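Local coordinates for protein polysaccharide deacetylase (Bacillus cereus, PDB 4HD5) that binds zinc and probably hydrolyses carbon-nitrogen bonds other than peptide bonds, as a polysaccharide deacetylase built on a TIM barrel, at residues 174-177 / 178-182; 305-308 / 309-312. All blocks are in the same frame, centred on the assembly; numbering follows the deposited sequence.

Interaction 1: 174-177 / 178-182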
ATOM      1  N   MET A 174     -15.037   3.521   6.250  1.00  5.73           N
ATOM      2  CA  MET A 174     -14.863   3.315   4.822  1.00  5.82           C
ATOM      3  C   MET A 174     -15.353   4.529   4.026  1.00  6.53           C
ATOM      4  O   MET A 174     -14.731   4.906   3.042  1.00  6.48           O
ATOM      5  CB  MET A 174     -15.573   2.046   4.365  1.00  5.85           C
ATOM      6  CG  MET A 174     -15.010   0.772   4.971  1.00  5.56           C
ATOM      7  SD  MET A 174     -13.258   0.519   4.624  1.00  5.16           S
ATOM      8  CE  MET A 174     -12.450   1.159   6.081  1.00  5.01           C
ATOM      9  N   LYS A 175     -16.446   5.163   4.458  1.00  7.36           N
ATOM     10  CA  LYS A 175     -16.902   6.375   3.778  1.00  8.42           C
ATOM     11  C   LYS A 175     -15.878   7.508   3.898  1.00  8.22           C
ATOM     12  O   LYS A 175     -15.717   8.306   2.965  1.00  8.05           O
ATOM     13  CB  LYS A 175     -18.267   6.832   4.302  1.00  9.88           C
ATOM     14  CG  LYS A 175     -18.929   7.866   3.411  1.00 11.59           C
ATOM     15  CD  LYS A 175     -20.416   8.002   3.707  1.00 13.74           C
ATOM     16  CE  LYS A 175     -21.062   9.063   2.826  1.00 14.96           C
ATOM     17  NZ  LYS A 175     -20.433  10.408   2.980  1.00 15.63           N
ATOM     18  N   HIS A 176     -15.163   7.564   5.024  1.00  7.91           N
ATOM     19  CA  HIS A 176     -14.112   8.566   5.186  1.00  8.05           C
ATOM     20  C   HIS A 176     -12.985   8.364   4.152  1.00  7.78           C
ATOM     21  O   HIS A 176     -12.502   9.331   3.528  1.00  7.96           O
ATOM     22  CB  HIS A 176     -13.559   8.564   6.610  1.00  8.22           C
ATOM     23  CG  HIS A 176     -12.317   9.384   6.762  1.00  8.32           C
ATOM     24  ND1 HIS A 176     -12.344  10.757   6.877  1.00  8.97           N
ATOM     25  CD2 HIS A 176     -11.013   9.028   6.794  1.00  7.97           C
ATOM     26  CE1 HIS A 176     -11.106  11.211   6.966  1.00  8.77           C
ATOM     27  NE2 HIS A 176     -10.283  10.180   6.932  1.00  8.32           N
ATOM     28  N   LEU A 177     -12.590   7.111   3.942  1.00  7.47           N
ATOM     29  CA  LEU A 177     -11.601   6.781   2.909  1.00  7.26           C
ATOM     30  C   LEU A 177     -12.101   7.171   1.501  1.00  7.86           C
ATOM     31  O   LEU A 177     -11.331   7.688   0.674  1.00  8.10           O
ATOM     32  CB  LEU A 177     -11.249   5.287   2.954  1.00  6.87           C
ATOM     33  CG  LEU A 177     -10.665   4.734   4.272  1.00  6.48           C
ATOM     34  CD1 LEU A 177     -10.255   3.283   4.102  1.00  6.17           C
ATOM     35  CD2 LEU A 177      -9.479   5.553   4.753  1.00  6.40           C
ATOM     36  N   LYS A 178     -13.379   6.923   1.230  1.00  8.70           N
ATOM     37  CA  LYS A 178     -13.977   7.253  -0.078  1.00  9.41           C
ATOM     38  C   LYS A 178     -13.998   8.761  -0.311  1.00 10.29           C
ATOM     39  O   LYS A 178     -13.524   9.256  -1.335  1.00 10.39           O
ATOM     40  CB  LYS A 178     -15.397   6.693  -0.182  1.00 10.07           C
ATOM     41  CG  LYS A 178     -16.162   7.104  -1.447  1.00 10.39           C
ATOM     42  CD  LYS A 178     -17.489   6.379  -1.516  1.00 10.81           C
ATOM     43  CE  LYS A 178     -18.262   6.719  -2.780  1.00 11.45           C
ATOM     44  NZ  LYS A 178     -19.461   5.850  -2.903  1.00 12.02           N
ATOM     45  N   ASP A 179     -14.523   9.486   0.662  1.00 10.74           N
ATOM     46  CA  ASP A 179     -14.678  10.928   0.539  1.00 11.53           C
ATOM     47  C   ASP A 179     -13.340  11.682   0.484  1.00 11.47           C
ATOM     48  O   ASP A 179     -13.273  12.779  -0.059  1.00 11.86           O
ATOM     49  CB  ASP A 179     -15.561  11.456   1.677  1.00 11.79           C
ATOM     50  CG  ASP A 179     -17.006  10.946   1.594  1.00 12.56           C
ATOM     51  OD1 ASP A 179     -17.416  10.392   0.544  1.00 12.71           O
ATOM     52  OD2 ASP A 179     -17.742  11.084   2.596  1.00 12.50           O
ATOM     53  N   ASN A 180     -12.273  11.104   1.028  1.00 11.63           N
ATOM     54  CA  ASN A 180     -10.969  11.777   1.045  1.00 11.86           C
ATOM     55  C   ASN A 180      -9.989  11.211   0.021  1.00 10.81           C
ATOM     56  O   ASN A 180      -8.813  11.540   0.040  1.00 11.15           O
ATOM     57  CB  ASN A 180     -10.381  11.765   2.461  1.00 12.52           C
ATOM     58  CG  ASN A 180     -11.151  12.667   3.400  1.00 14.63           C
ATOM     59  OD1 ASN A 180     -10.913  13.875   3.457  1.00 17.22           O
ATOM     60  ND2 ASN A 180     -12.117  12.095   4.111  1.00 15.23           N
ATOM     61  N   GLY A 181     -10.486  10.358  -0.868  1.00 10.08           N
ATOM     62  CA  GLY A 181      -9.728   9.939  -2.030  1.00  9.57           C
ATOM     63  C   GLY A 181      -8.603   8.971  -1.728  1.00  8.60           C
ATOM     64  O   GLY A 181      -7.563   9.011  -2.376  1.00  8.34           O
ATOM     65  N   TYR A 182      -8.804   8.101  -0.740  1.00  7.61           N
ATOM     66  CA  TYR A 182      -7.846   7.038  -0.486  1.00  6.92           C
ATOM     67  C   TYR A 182      -8.005   5.965  -1.551  1.00  6.46           C
ATOM     68  O   TYR A 182      -9.101   5.732  -2.057  1.00  6.78           O
ATOM     69  CB  TYR A 182      -8.024   6.436   0.912  1.00  6.66           C
ATOM     70  CG  TYR A 182      -7.472   7.287   2.026  1.00  6.66           C
ATOM     71  CD1 TYR A 182      -8.168   8.401   2.500  1.00  6.93           C
ATOM     72  CD2 TYR A 182      -6.259   6.975   2.621  1.00  6.60           C
ATOM     73  CE1 TYR A 182      -7.653   9.181   3.535  1.00  7.07           C
ATOM     74  CE2 TYR A 182      -5.739   7.744   3.649  1.00  6.74           C
ATOM     75  CZ  TYR A 182      -6.439   8.840   4.104  1.00  7.14           C
ATOM     76  OH  TYR A 182      -5.907   9.595   5.126  1.00  7.79           O
TER
HETATM   77  O   HOH W   1      -7.464  10.868   6.984  1.00 13.86           O
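Leu177 lays its CD2 methyl over one face of the Tyr182 ring, 3.9 Å from CD2 to the ring centroid, a CH-pi contact displaced toward the rim of the ring. The two side chains meet at about a right angle, and the oxygen Leu177 O lies at the ring edge, in its plane. That carbonyl also accepts Tyr182 N at 2.9 Å. With the longer bond from Gly181 N to Lys178 O (3.3 Å), this makes a Schellman motif, the classic way to end an alpha-helix: Gly181, at positive phi, turns the chain out of helix 167-179 toward strand 183-185 of the barrel. Leu177 and Tyr182 both pack on Ile200 of the neighbouring strand 199-206.

One residue earlier, His176 O is gripped by two donors of Asn180, the backbone N at 3.1 Å and ND2 at 2.9 Å, which approach from opposite faces of the carbonyl plane. The ND2 bond is nearly straight (168°) and holds the amide nitrogen ND2 over one face of the His176 imidazole, the two planes 45° apart. Although ND2 is 3.1 Å from His176 ND1, the angle there is too poor for a bond. At the ring edge, in plane, a water joins His176 NE2 to Tyr182 OH. On the exposed flank, Lys175 keeps its chain extended until a bend at the last torsion (chi4 -58°), which brings NZ within 2.8 Å of OD2 of Asp179; this salt bridge uses the syn lone pair of the carboxylate. Lys178, fully extended, sends its amine instead to Leu221 O and Asp223.

Interaction 2: 305-308 / 309-312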
ATOM      1  N   HIS A 305       2.949 -13.236  16.822  1.00  6.80           N
ATOM      2  CA  HIS A 305       4.198 -13.832  17.321  1.00  7.49           C
ATOM      3  C   HIS A 305       5.147 -14.154  16.165  1.00  7.53           C
ATOM      4  O   HIS A 305       4.825 -14.941  15.277  1.00  7.31           O
ATOM      5  CB  HIS A 305       3.934 -15.101  18.134  1.00  7.80           C
ATOM      6  CG  HIS A 305       3.195 -14.868  19.419  1.00  8.04           C
ATOM      7  ND1 HIS A 305       2.705 -15.903  20.185  1.00  8.27           N
ATOM      8  CD2 HIS A 305       2.861 -13.726  20.071  1.00  8.30           C
ATOM      9  CE1 HIS A 305       2.105 -15.413  21.257  1.00  8.66           C
ATOM     10  NE2 HIS A 305       2.182 -14.094  21.211  1.00  8.63           N
ATOM     11  N   VAL A 306       6.316 -13.535  16.187  1.00  8.15           N
ATOM     12  CA  VAL A 306       7.318 -13.732  15.141  1.00  8.52           C
ATOM     13  C   VAL A 306       8.700 -13.607  15.773  1.00  9.49           C
ATOM     14  O   VAL A 306       8.873 -12.901  16.763  1.00  9.47           O
ATOM     15  CB  VAL A 306       7.124 -12.715  13.971  1.00  8.35           C
ATOM     16  CG1 VAL A 306       7.196 -11.280  14.459  1.00  8.50           C
ATOM     17  CG2 VAL A 306       8.133 -12.933  12.850  1.00  8.41           C
ATOM     18  N   ASP A 307       9.666 -14.324  15.213  1.00 10.25           N
ATOM     19  CA  ASP A 307      11.075 -14.155  15.568  1.00 11.23           C
ATOM     20  C   ASP A 307      11.904 -14.407  14.303  1.00 11.89           C
ATOM     21  O   ASP A 307      11.330 -14.652  13.244  1.00 10.98           O
ATOM     22  CB  ASP A 307      11.470 -15.083  16.730  1.00 11.55           C
ATOM     23  CG  ASP A 307      11.356 -16.563  16.386  1.00 11.66           C
ATOM     24  OD1 ASP A 307      11.218 -16.925  15.204  1.00 11.12           O
ATOM     25  OD2 ASP A 307      11.432 -17.390  17.322  1.00 12.26           O
ATOM     26  N   ASP A 308      13.233 -14.359  14.411  1.00 13.11           N
ATOM     27  CA  ASP A 308      14.097 -14.489  13.232  1.00 14.20           C
ATOM     28  C   ASP A 308      13.882 -15.814  12.511  1.00 13.59           C
ATOM     29  O   ASP A 308      13.913 -15.865  11.287  1.00 13.32           O
ATOM     30  CB  ASP A 308      15.578 -14.358  13.599  1.00 16.77           C
ATOM     31  CG  ASP A 308      15.973 -12.948  14.013  1.00 18.23           C
ATOM     32  OD1 ASP A 308      15.178 -12.003  13.860  1.00 20.18           O
ATOM     33  OD2 ASP A 308      17.113 -12.791  14.495  1.00 21.87           O
ATOM     34  N   LYS A 309      13.674 -16.880  13.277  1.00 13.39           N
ATOM     35  CA  LYS A 309      13.433 -18.197  12.713  1.00 13.67           C
ATOM     36  C   LYS A 309      12.152 -18.208  11.876  1.00 11.82           C
ATOM     37  O   LYS A 309      12.133 -18.717  10.759  1.00 11.23           O
ATOM     38  CB  LYS A 309      13.336 -19.228  13.842  1.00 15.44           C
ATOM     39  CG  LYS A 309      12.928 -20.627  13.423  1.00 17.50           C
ATOM     40  CD  LYS A 309      14.002 -21.288  12.578  1.00 20.94           C
ATOM     41  CE  LYS A 309      13.505 -22.593  11.972  1.00 23.20           C
ATOM     42  NZ  LYS A 309      14.570 -23.246  11.155  1.00 24.99           N
ATOM     43  N   VAL A 310      11.083 -17.647  12.431  1.00 10.38           N
ATOM     44  CA  VAL A 310       9.796 -17.655  11.752  1.00  9.56           C
ATOM     45  C   VAL A 310       9.885 -16.874  10.443  1.00  9.12           C
ATOM     46  O   VAL A 310       9.362 -17.310   9.412  1.00  8.84           O
ATOM     47  CB  VAL A 310       8.671 -17.126  12.673  1.00  9.06           C
ATOM     48  CG1 VAL A 310       7.378 -16.928  11.895  1.00  8.50           C
ATOM     49  CG2 VAL A 310       8.455 -18.093  13.830  1.00  9.15           C
ATOM     50  N   VAL A 311      10.575 -15.741  10.469  1.00  9.19           N
ATOM     51  CA  VAL A 311      10.789 -14.953   9.261  1.00  9.07           C
ATOM     52  C   VAL A 311      11.543 -15.749   8.196  1.00  9.54           C
ATOM     53  O   VAL A 311      11.176 -15.707   7.020  1.00  9.36           O
ATOM     54  CB  VAL A 311      11.540 -13.638   9.560  1.00  9.28           C
ATOM     55  CG1 VAL A 311      11.986 -12.964   8.267  1.00  9.30           C
ATOM     56  CG2 VAL A 311      10.654 -12.694  10.363  1.00  8.90           C
ATOM     57  N   THR A 312      12.588 -16.461   8.605  1.00 10.36           N
ATOM     58  CA  THR A 312      13.379 -17.278   7.685  1.00 11.21           C
ATOM     59  C   THR A 312      12.513 -18.328   6.983  1.00 10.75           C
ATOM     60  O   THR A 312      12.600 -18.501   5.768  1.00 10.79           O
ATOM     61  CB  THR A 312      14.554 -17.954   8.420  1.00 12.83           C
ATOM     62  OG1 THR A 312      15.391 -16.944   8.990  1.00 13.27           O
ATOM     63  CG2 THR A 312      15.392 -18.821   7.470  1.00 13.84           C
TER
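The Asp307 carboxylate and the Asp308 carbonyl are the flat groups that meet the first turn of helix 308-314. OD1 of Asp307 is reached by Val310 N nearly along its C-O bond, at 2.9 Å, while the CG2 methyl of Val310 lies 3.3 Å from the same OD1. The carbonyl oxygen Asp308 O is approached from its two opposite faces by donors of a single residue: Thr312 N at 3.1 Å and the hydroxyl Thr312 OG1 at 2.9 Å.

Asp307 is the N-cap. Its CG sits between the backbone N and the carbonyl carbon (chi1 63°), a rotamer that swings OD1 back over the start of the helix to take up an amide that has no preceding turn to bond to. Its own carbonyl oxygen, Asp307 O, begins the regular helical pattern by accepting Val311 N (3.1 Å, 168°). The reciprocal half of a capping box is missing, since the third residue after the cap is Val310, with no polar side chain; Asp307 N is buried by the contact without a partner in the model.

Apolar packing bridges the same junction. CG2 of Val306, just before the cap, meets CG2 of Val311 at 3.5 Å and lies 4.2 Å from CG1 of Val310. The Val306-Val311 pair is a hydrophobic staple, joining the residue before the N-cap to the fourth after it. Val306 and Val310 both also rest on Tyr301, and Val310 on Tyr277 of helix 277-292. On the outer side, the Lys309 amine pairs with Glu313. A carboxylate accepting at the amino end of a helix would be expected to gain from the helix dipole, so Asp307 is probably held as the anion.

Overall arrangement
Interactions 1 and 2 illustrate the two ends of a helix in one barrel domain. The 174-182 contact ends helix 167-179 and the 305-312 contact begins helix 308-314; they lie on opposite sides of the chain's centre, with centres about 35 Å apart, and share no helix or strand. Both are partly buried, each having an apolar flank turned inward and charged groups outside. Their chemistry follows the polarity of the helix: carbonyl oxygens are what need donors in the first, whereas in the second a carboxylate receives an amide. Interaction 1 lies away from the zinc site; in interaction 2, the Val306 side chain is about 13 Å from the zinc ion.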